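PDB 5X3E: kinesin-like protein from Caenorhabditis elegans, which probably couples ATP hydrolysis to movement along microtubules, as a kinesin-6 motor crystallised here in its apo state. Local coordinates for residues Val39-Pro44 with Asp91-Val96; Leu106-Gly111 with Ile301-Ala306; Val157-Phe162 with Ser267-Glu272. All coordinates share one frame; numbering follows the deposited sequence.

Contact 1: residues Val39-Pro44 with Asp91-Val96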
loop_
_atom_site.group_PDB
_atom_site.type_symbol
_atom_site.label_atom_id
_atom_site.label_comp_id
_atom_site.label_asym_id
_atom_site.label_seq_id
_atom_site.Cartn_x
_atom_site.Cartn_y
_atom_site.Cartn_z
ATOM N N VAL A 39 -7.360 5.681 -11.034
ATOM C CA VAL A 39 -6.696 6.728 -11.797
ATOM C C VAL A 39 -5.628 6.069 -12.659
ATOM O O VAL A 39 -5.210 4.932 -12.423
ATOM C CB VAL A 39 -6.077 7.826 -10.908
ATOM C CG1 VAL A 39 -7.107 8.366 -9.927
ATOM C CG2 VAL A 39 -4.840 7.305 -10.188
ATOM N N CYS A 40 -5.204 6.794 -13.685
ATOM C CA CYS A 40 -4.282 6.270 -14.678
ATOM C C CYS A 40 -3.144 7.263 -14.878
ATOM O O CYS A 40 -3.363 8.479 -14.870
ATOM C CB CYS A 40 -5.016 5.991 -15.996
ATOM S SG CYS A 40 -3.991 5.311 -17.306
ATOM N N ARG A 41 -1.928 6.743 -15.047
ATOM C CA ARG A 41 -0.738 7.577 -15.195
ATOM C C ARG A 41 0.073 7.107 -16.392
ATOM O O ARG A 41 0.534 5.961 -16.420
ATOM C CB ARG A 41 0.132 7.560 -13.938
ATOM C CG ARG A 41 1.366 8.428 -14.093
ATOM C CD ARG A 41 2.331 8.285 -12.939
ATOM N NE ARG A 41 3.231 9.431 -12.876
ATOM C CZ ARG A 41 4.239 9.545 -12.021
ATOM N NH1 ARG A 41 4.485 8.574 -11.153
ATOM N NH2 ARG A 41 5.002 10.630 -12.035
ATOM N N LEU A 42 0.267 8.004 -17.359
ATOM C CA LEU A 42 1.082 7.705 -18.528
ATOM C C LEU A 42 2.553 7.982 -18.223
ATOM O O LEU A 42 2.891 9.023 -17.644
ATOM C CB LEU A 42 0.643 8.564 -19.719
ATOM C CG LEU A 42 -0.833 8.656 -20.124
ATOM C CD1 LEU A 42 -0.960 9.227 -21.537
ATOM C CD2 LEU A 42 -1.565 7.344 -19.994
ATOM N N CYS A 43 3.423 7.064 -18.611
ATOM C CA CYS A 43 4.846 7.314 -18.454
ATOM C C CYS A 43 5.370 8.107 -19.654
ATOM O O CYS A 43 4.693 8.212 -20.682
ATOM C CB CYS A 43 5.601 5.995 -18.316
ATOM S SG CYS A 43 5.358 4.899 -19.703
ATOM N N PRO A 44 6.563 8.696 -19.546
ATOM C CA PRO A 44 7.124 9.419 -20.697
ATOM C C PRO A 44 7.296 8.513 -21.913
ATOM O O PRO A 44 7.721 7.361 -21.799
ATOM C CB PRO A 44 8.472 9.932 -20.172
ATOM C CG PRO A 44 8.736 9.145 -18.911
ATOM C CD PRO A 44 7.385 8.889 -18.339
ATOM N N ASP A 91 2.733 15.529 -15.622
ATOM C CA ASP A 91 2.387 15.479 -14.206
ATOM C C ASP A 91 3.507 14.788 -13.433
ATOM O O ASP A 91 3.760 13.594 -13.627
ATOM C CB ASP A 91 1.057 14.754 -14.016
ATOM C CG ASP A 91 -0.129 15.561 -14.522
ATOM O OD1 ASP A 91 -0.277 16.734 -14.124
ATOM O OD2 ASP A 91 -0.916 15.019 -15.325
ATOM N N GLY A 92 4.169 15.530 -12.541
ATOM C CA GLY A 92 5.292 15.003 -11.790
ATOM C C GLY A 92 4.874 14.261 -10.523
ATOM O O GLY A 92 3.694 14.075 -10.230
ATOM N N GLN A 93 5.887 13.833 -9.764
ATOM C CA GLN A 93 5.645 13.022 -8.572
ATOM C C GLN A 93 4.792 13.773 -7.558
ATOM O O GLN A 93 3.846 13.215 -6.988
ATOM C CB GLN A 93 6.974 12.621 -7.936
ATOM C CG GLN A 93 7.892 11.812 -8.823
ATOM C CD GLN A 93 7.429 10.388 -9.007
ATOM O OE1 GLN A 93 6.376 10.129 -9.588
ATOM N NE2 GLN A 93 8.218 9.450 -8.503
ATOM N N ALA A 94 5.133 15.038 -7.303
ATOM C CA ALA A 94 4.398 15.829 -6.322
ATOM C C ALA A 94 2.924 15.939 -6.694
ATOM O O ALA A 94 2.051 15.880 -5.820
ATOM C CB ALA A 94 5.026 17.215 -6.196
ATOM N N THR A 95 2.626 16.101 -7.985
ATOM C CA THR A 95 1.231 16.195 -8.406
ATOM C C THR A 95 0.506 14.872 -8.205
ATOM O O THR A 95 -0.628 14.847 -7.712
ATOM C CB THR A 95 1.143 16.644 -9.866
ATOM O OG1 THR A 95 1.688 17.963 -9.997
ATOM C CG2 THR A 95 -0.300 16.650 -10.336
ATOM N N VAL A 96 1.149 13.763 -8.581
ATOM C CA VAL A 96 0.572 12.445 -8.341
ATOM C C VAL A 96 0.323 12.237 -6.853
ATOM O O VAL A 96 -0.777 11.863 -6.439
ATOM C CB VAL A 96 1.480 11.343 -8.913
ATOM C CG1 VAL A 96 0.992 9.968 -8.460
ATOM C CG2 VAL A 96 1.502 11.419 -10.419
#

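Contact 2: residues Leu106-Gly111 with Ile301-Ala306. With SO4 (sulfate ion), chain C.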
loop_
_atom_site.group_PDB
_atom_site.type_symbol
_atom_site.label_atom_id
_atom_site.label_comp_id
_atom_site.label_asym_id
_atom_site.label_seq_id
_atom_site.Cartn_x
_atom_site.Cartn_y
_atom_site.Cartn_z
ATOM N N LEU A 106 -5.144 11.657 5.260
ATOM C CA LEU A 106 -6.194 12.269 6.063
ATOM C C LEU A 106 -7.115 11.205 6.649
ATOM O O LEU A 106 -7.560 11.320 7.798
ATOM C CB LEU A 106 -6.981 13.277 5.224
ATOM C CG LEU A 106 -6.205 14.527 4.800
ATOM C CD1 LEU A 106 -7.024 15.382 3.841
ATOM C CD2 LEU A 106 -5.773 15.335 6.016
ATOM N N ASN A 107 -7.415 10.161 5.870
ATOM C CA ASN A 107 -8.156 9.023 6.406
ATOM C C ASN A 107 -7.422 8.398 7.587
ATOM O O ASN A 107 -8.014 8.162 8.648
ATOM C CB ASN A 107 -8.384 7.981 5.310
ATOM C CG ASN A 107 -9.748 8.099 4.672
ATOM O OD1 ASN A 107 -10.719 8.486 5.320
ATOM N ND2 ASN A 107 -9.830 7.764 3.391
ATOM N N LEU A 108 -6.119 8.143 7.421
ATOM C CA LEU A 108 -5.329 7.522 8.483
ATOM C C LEU A 108 -5.407 8.320 9.779
ATOM O O LEU A 108 -5.545 7.743 10.864
ATOM C CB LEU A 108 -3.875 7.383 8.033
ATOM C CG LEU A 108 -2.914 6.657 8.976
ATOM C CD1 LEU A 108 -3.178 5.169 8.937
ATOM C CD2 LEU A 108 -1.469 6.951 8.604
ATOM N N LEU A 109 -5.306 9.651 9.690
ATOM C CA LEU A 109 -5.380 10.482 10.886
ATOM C C LEU A 109 -6.763 10.415 11.519
ATOM O O LEU A 109 -6.896 10.606 12.736
ATOM C CB LEU A 109 -5.006 11.930 10.560
ATOM C CG LEU A 109 -3.524 12.343 10.535
ATOM C CD1 LEU A 109 -2.720 11.596 11.584
ATOM C CD2 LEU A 109 -2.901 12.129 9.186
ATOM N N LYS A 110 -7.796 10.155 10.718
ATOM C CA LYS A 110 -9.159 10.002 11.206
ATOM C C LYS A 110 -9.438 8.606 11.752
ATOM O O LYS A 110 -10.588 8.308 12.091
ATOM C CB LYS A 110 -10.154 10.304 10.082
ATOM C CG LYS A 110 -10.267 11.756 9.678
ATOM C CD LYS A 110 -11.057 11.873 8.377
ATOM C CE LYS A 110 -12.325 11.022 8.402
ATOM N NZ LYS A 110 -13.238 11.333 7.265
ATOM N N GLY A 111 -8.425 7.745 11.841
ATOM C CA GLY A 111 -8.649 6.401 12.331
ATOM C C GLY A 111 -9.320 5.471 11.349
ATOM O O GLY A 111 -9.909 4.467 11.764
ATOM N N ILE A 301 1.436 0.736 6.567
ATOM C CA ILE A 301 1.757 1.718 7.596
ATOM C C ILE A 301 0.623 1.719 8.607
ATOM O O ILE A 301 -0.528 2.005 8.256
ATOM C CB ILE A 301 1.960 3.117 6.995
ATOM C CG1 ILE A 301 2.970 3.058 5.847
ATOM C CG2 ILE A 301 2.411 4.096 8.073
ATOM C CD1 ILE A 301 2.943 4.257 4.939
ATOM N N LYS A 302 0.937 1.379 9.852
ATOM C CA LYS A 302 -0.050 1.307 10.919
ATOM C C LYS A 302 0.156 2.450 11.900
ATOM O O LYS A 302 1.260 2.639 12.425
ATOM C CB LYS A 302 0.029 -0.028 11.658
ATOM C CG LYS A 302 -0.194 -1.231 10.774
ATOM C CD LYS A 302 -0.081 -2.511 11.578
ATOM C CE LYS A 302 -0.326 -3.721 10.692
ATOM N NZ LYS A 302 -0.290 -4.989 11.463
ATOM N N LEU A 303 -0.912 3.189 12.162
ATOM C CA LEU A 303 -0.910 4.242 13.166
ATOM C C LEU A 303 -1.599 3.684 14.406
ATOM O O LEU A 303 -2.829 3.618 14.471
ATOM C CB LEU A 303 -1.604 5.494 12.640
ATOM C CG LEU A 303 -1.623 6.690 13.588
ATOM C CD1 LEU A 303 -0.206 7.107 13.905
ATOM C CD2 LEU A 303 -2.408 7.844 12.981
ATOM N N VAL A 304 -0.799 3.263 15.380
ATOM C CA VAL A 304 -1.307 2.690 16.623
ATOM C C VAL A 304 -1.550 3.832 17.606
ATOM O O VAL A 304 -0.606 4.492 18.048
ATOM C CB VAL A 304 -0.326 1.667 17.201
ATOM C CG1 VAL A 304 -0.829 1.144 18.547
ATOM C CG2 VAL A 304 -0.078 0.544 16.193
ATOM N N MET A 305 -2.810 4.043 17.977
ATOM C CA MET A 305 -3.205 5.163 18.819
ATOM C C MET A 305 -3.836 4.675 20.118
ATOM O O MET A 305 -4.400 3.580 20.179
ATOM C CB MET A 305 -4.186 6.089 18.079
ATOM C CG MET A 305 -3.532 6.928 16.991
ATOM S SD MET A 305 -4.672 7.537 15.732
ATOM C CE MET A 305 -5.875 8.349 16.757
ATOM N N ALA A 306 -3.719 5.492 21.163
ATOM C CA ALA A 306 -4.374 5.230 22.439
ATOM C C ALA A 306 -4.626 6.560 23.132
ATOM O O ALA A 306 -3.868 7.516 22.927
ATOM C CB ALA A 306 -3.538 4.314 23.346
HETATM S S SO4 C . -0.014 -7.606 8.715
HETATM O O1 SO4 C . -0.837 -6.995 9.759
HETATM O O2 SO4 C . 0.128 -6.682 7.592
HETATM O O3 SO4 C . -0.655 -8.824 8.240
HETATM O O4 SO4 C . 1.298 -7.940 9.249
#

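Contact 3: residues Val157-Phe162 with Ser267-Glu272. With SO4 (sulfate ion), chain F.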
loop_
_atom_site.group_PDB
_atom_site.type_symbol
_atom_site.label_atom_id
_atom_site.label_comp_id
_atom_site.label_asym_id
_atom_site.label_seq_id
_atom_site.Cartn_x
_atom_site.Cartn_y
_atom_site.Cartn_z
ATOM N N VAL A 157 5.077 8.629 20.755
ATOM C CA VAL A 157 5.831 8.234 21.941
ATOM C C VAL A 157 7.118 7.507 21.591
ATOM O O VAL A 157 7.338 7.110 20.443
ATOM C CB VAL A 157 4.991 7.364 22.890
ATOM C CG1 VAL A 157 4.113 8.229 23.684
ATOM C CG2 VAL A 157 4.164 6.352 22.104
ATOM N N GLU A 158 7.964 7.311 22.596
ATOM C CA GLU A 158 9.163 6.518 22.426
ATOM C C GLU A 158 8.789 5.063 22.160
ATOM O O GLU A 158 7.638 4.631 22.344
ATOM C CB GLU A 158 10.039 6.600 23.671
ATOM C CG GLU A 158 10.424 8.020 24.062
ATOM C CD GLU A 158 10.989 8.110 25.470
ATOM O OE1 GLU A 158 10.559 7.333 26.357
ATOM O OE2 GLU A 158 11.882 8.953 25.679
ATOM N N LYS A 159 9.790 4.301 21.734
ATOM C CA LYS A 159 9.587 2.915 21.362
ATOM C C LYS A 159 9.329 2.050 22.591
ATOM O O LYS A 159 9.631 2.425 23.729
ATOM C CB LYS A 159 10.816 2.388 20.618
ATOM C CG LYS A 159 11.034 3.006 19.249
ATOM C CD LYS A 159 12.245 2.368 18.598
ATOM C CE LYS A 159 12.499 2.896 17.203
ATOM N NZ LYS A 159 13.690 2.239 16.597
ATOM N N CYS A 160 8.733 0.886 22.336
ATOM C CA CYS A 160 8.509 -0.177 23.307
ATOM C C CYS A 160 7.488 0.185 24.375
ATOM O O CYS A 160 7.357 -0.547 25.365
ATOM C CB CYS A 160 9.822 -0.624 23.961
ATOM S SG CYS A 160 11.145 -0.919 22.757
ATOM N N ILE A 161 6.766 1.291 24.212
ATOM C CA ILE A 161 5.587 1.531 25.036
ATOM C C ILE A 161 4.411 0.721 24.499
ATOM O O ILE A 161 3.906 -0.195 25.160
ATOM C CB ILE A 161 5.268 3.036 25.106
ATOM C CG1 ILE A 161 6.425 3.794 25.761
ATOM C CG2 ILE A 161 4.001 3.278 25.909
ATOM C CD1 ILE A 161 6.417 5.287 25.488
ATOM N N PHE A 162 3.978 1.034 23.280
ATOM C CA PHE A 162 3.176 0.088 22.521
ATOM C C PHE A 162 4.076 -1.039 22.032
ATOM O O PHE A 162 5.271 -0.840 21.798
ATOM C CB PHE A 162 2.527 0.758 21.311
ATOM C CG PHE A 162 1.553 1.851 21.646
ATOM C CD1 PHE A 162 0.241 1.551 21.969
ATOM C CD2 PHE A 162 1.938 3.183 21.588
ATOM C CE1 PHE A 162 -0.664 2.557 22.252
ATOM C CE2 PHE A 162 1.041 4.188 21.868
ATOM C CZ PHE A 162 -0.261 3.877 22.202
ATOM N N SER A 267 10.252 8.914 9.495
ATOM C CA SER A 267 10.193 8.601 8.071
ATOM C C SER A 267 11.491 7.954 7.622
ATOM O O SER A 267 11.491 6.993 6.840
ATOM C CB SER A 267 9.927 9.878 7.271
ATOM O OG SER A 267 9.656 9.588 5.915
ATOM N N GLU A 268 12.609 8.469 8.130
ATOM C CA GLU A 268 13.919 7.903 7.837
ATOM C C GLU A 268 14.032 6.457 8.300
ATOM O O GLU A 268 14.452 5.583 7.535
ATOM C CB GLU A 268 14.987 8.765 8.507
ATOM C CG GLU A 268 16.383 8.277 8.275
ATOM C CD GLU A 268 16.746 8.230 6.815
ATOM O OE1 GLU A 268 16.250 9.066 6.028
ATOM O OE2 GLU A 268 17.541 7.341 6.446
ATOM N N GLU A 269 13.645 6.181 9.547
ATOM C CA GLU A 269 13.741 4.818 10.058
ATOM C C GLU A 269 12.815 3.879 9.293
ATOM O O GLU A 269 13.174 2.726 9.023
ATOM C CB GLU A 269 13.439 4.802 11.558
ATOM C CG GLU A 269 13.556 3.441 12.207
ATOM C CD GLU A 269 13.660 3.526 13.717
ATOM O OE1 GLU A 269 14.567 2.882 14.289
ATOM O OE2 GLU A 269 12.841 4.244 14.331
ATOM N N ALA A 270 11.623 4.360 8.927
ATOM C CA ALA A 270 10.679 3.535 8.178
ATOM C C ALA A 270 11.244 3.158 6.818
ATOM O O ALA A 270 11.058 2.029 6.347
ATOM C CB ALA A 270 9.348 4.272 8.017
ATOM N N LEU A 271 11.931 4.097 6.168
ATOM C CA LEU A 271 12.552 3.809 4.883
ATOM C C LEU A 271 13.704 2.826 5.021
ATOM O O LEU A 271 13.946 2.037 4.101
ATOM C CB LEU A 271 13.036 5.103 4.238
ATOM C CG LEU A 271 11.942 5.904 3.540
ATOM C CD1 LEU A 271 12.442 7.292 3.173
ATOM C CD2 LEU A 271 11.474 5.154 2.304
ATOM N N GLU A 272 14.448 2.878 6.132
ATOM C CA GLU A 272 15.487 1.876 6.367
ATOM C C GLU A 272 14.887 0.483 6.463
ATOM O O GLU A 272 15.456 -0.488 5.950
ATOM C CB GLU A 272 16.275 2.200 7.636
ATOM C CG GLU A 272 17.185 3.419 7.532
ATOM C CD GLU A 272 17.968 3.682 8.813
ATOM O OE1 GLU A 272 17.869 2.868 9.756
ATOM O OE2 GLU A 272 18.684 4.706 8.872
HETATM S S SO4 F . 12.925 6.009 20.658
HETATM O O1 SO4 F . 13.931 6.523 21.578
HETATM O O2 SO4 F . 12.280 7.110 19.952
HETATM O O3 SO4 F . 13.579 5.119 19.700
HETATM O O4 SO4 F . 11.919 5.279 21.422
#

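Contact 1: residues Val39-Pro44 with Asp91-Val96
The guanidinium of Arg41 has Val96 CG2 over one face, 3.5 Å above the plane and offset toward the rim, while the carboxamide of Gln93 stands at its edge. The carbonyl oxygen of Asp91 also lies near that plane, beside NH2. The two flat groups are nearly coplanar, 26° apart, although the side chains carrying them cross at about a right angle. Both terminal nitrogens converge end-on on a single oxygen: Arg41 NH1 to Gln93 OE1 is 2.9 Å, and Arg41 NH2 reaches the same OE1 over an equal distance. Both bonds are similarly bent at hydrogen, the NH1 one at 140°, and they differ at the acceptor: NH1 lies in the carbonyl plane and NH2 is tilted out of it. An extended Arg41 side chain, with CG anti to the backbone N (chi1 -180°), reaches from strand 37-42 to the first turn of helix 93-109, where a bend at chi2 of Gln93 returns the amide toward it. Outside the two segments, Arg41 NH1 also bonds Thr129 OG1, and Gln93 NE2 bonds the carbonyls of Tyr128 and Gly138. A leucine here takes away both donors to Gln93 OE1, and the oxygen would probably be left without a mate on this side. The chemistry thus gives the amide a definite sense, oxygen to the cation and nitrogen to backbone carbonyls, tying a buried positive charge to the region following the probable Walker A P-loop.

Contact 2: residues Leu106-Gly111 with Ile301-Ala306
Leu108 of helix 93-109 meets Leu303 of strand 296-307 in a helix-on-sheet contact of the alpha/beta kinesin motor domain, which belongs to the P-loop NTPase clan. The backbones come closest at this same pair, with CA of Leu108 7.2 Å from CA of Leu303. CG of Leu108 is anti to its own N (chi1 -176°), which carries the branch to the strand, and its CD1 lies 4.0 Å from Leu303 CB. That methyl also comes near the carbonyl oxygen of Ile301. The side-chain contacts are between leucines, and no hydrogen bond joins the segments. Ile149 of helix 141-152 touches both Leu108 and Ile301, giving the strand a second helical neighbour on this side.

Next in sequence, Leu109 starts out away from the strand, yet its end turns back, and CD1 reaches Leu303 CD2 at 4.0 Å. Leu303 is therefore shared, its CB serving one leucine and its CD2 the other. Lys110 is the first residue to leave helical backbone angles. Gly111, with positive phi (75°), is the C-prime residue of a Schellman motif: Gln112 N returns to Asn107 O, and Gly111 N bonds Leu108 O at 3.0 Å. Lys302, on the strand, points away from the helix and bonds Asp261 and a sulfate, probably from the crystallisation liquor. At the helix end, Leu108 O also accepts a bond from Ser327 OG, and Leu303 CD2 lies 3.8 Å from that oxygen.

Contact 3: residues Val157-Phe162 with Ser267-Glu272
Lys159 and Glu269 approach from opposite directions and meet in a salt bridge, the one direct contact between residues 157-162 and 267-272. The lysine is fully extended beyond CG, and its atoms can be followed in order. CB and CG lie beside O4 of a bound sulfate, probably from the crystallisation liquor, whose O4 is also modelled next to Lys159 N at a distance too short to be taken literally. CD runs past O3 of the same ion. CE is the first carbon to reach the helix segment and lies near Glu269 OE2. At the tip, Lys159 NZ bonds Glu269 OE1 at 2.6 Å, and Glu269 OE2 is 3.1 Å from the same nitrogen. The ammonium meets OE1 on the syn side, 30° out of the carboxylate plane.

Glu269 matches this reach: its CG is anti to the backbone N (chi1 -178°) and the chain beyond is extended, bringing the carboxylate out to meet the lysine. OE1 has a second cationic partner in Arg189 NH1, so two basic residues gather round one carboxylate, while OE2 accepts a bond from Ser265 N. Those positive neighbours would be expected to favour the ionised acid. On the loop side, Arg182 forms a salt bridge with Glu158 and hydrogen-bonds Lys159 O. The arrangement is that of a type II beta turn, Glu158 to Ile161, with Cys160 at positive phi (69°), tied at the protein surface to the first turn of a helix by one salt bridge.

Overall arrangement
Contacts 1 and 2 share helix 93-109, contact 1 at its start and contact 2 at its end, and both reach the same large mixed sheet, through strands 37-42 and 296-307. Their centres are 26 Å apart. Along the chain contact 1 closes first; contact 2 then spans 190 residues, and both segments of contact 3 fall within that interval. The centres of contacts 2 and 3 are 15 Å apart and the two touch: Phe162 packs against Val304 and Ala306. Contact 3, its centre about 30 Å from that of contact 1, is peripheral. The helix thus links the sheet near the probable nucleotide-binding loop with strand 296-307, against which Phe162, just after the turn, packs, within one motor domain.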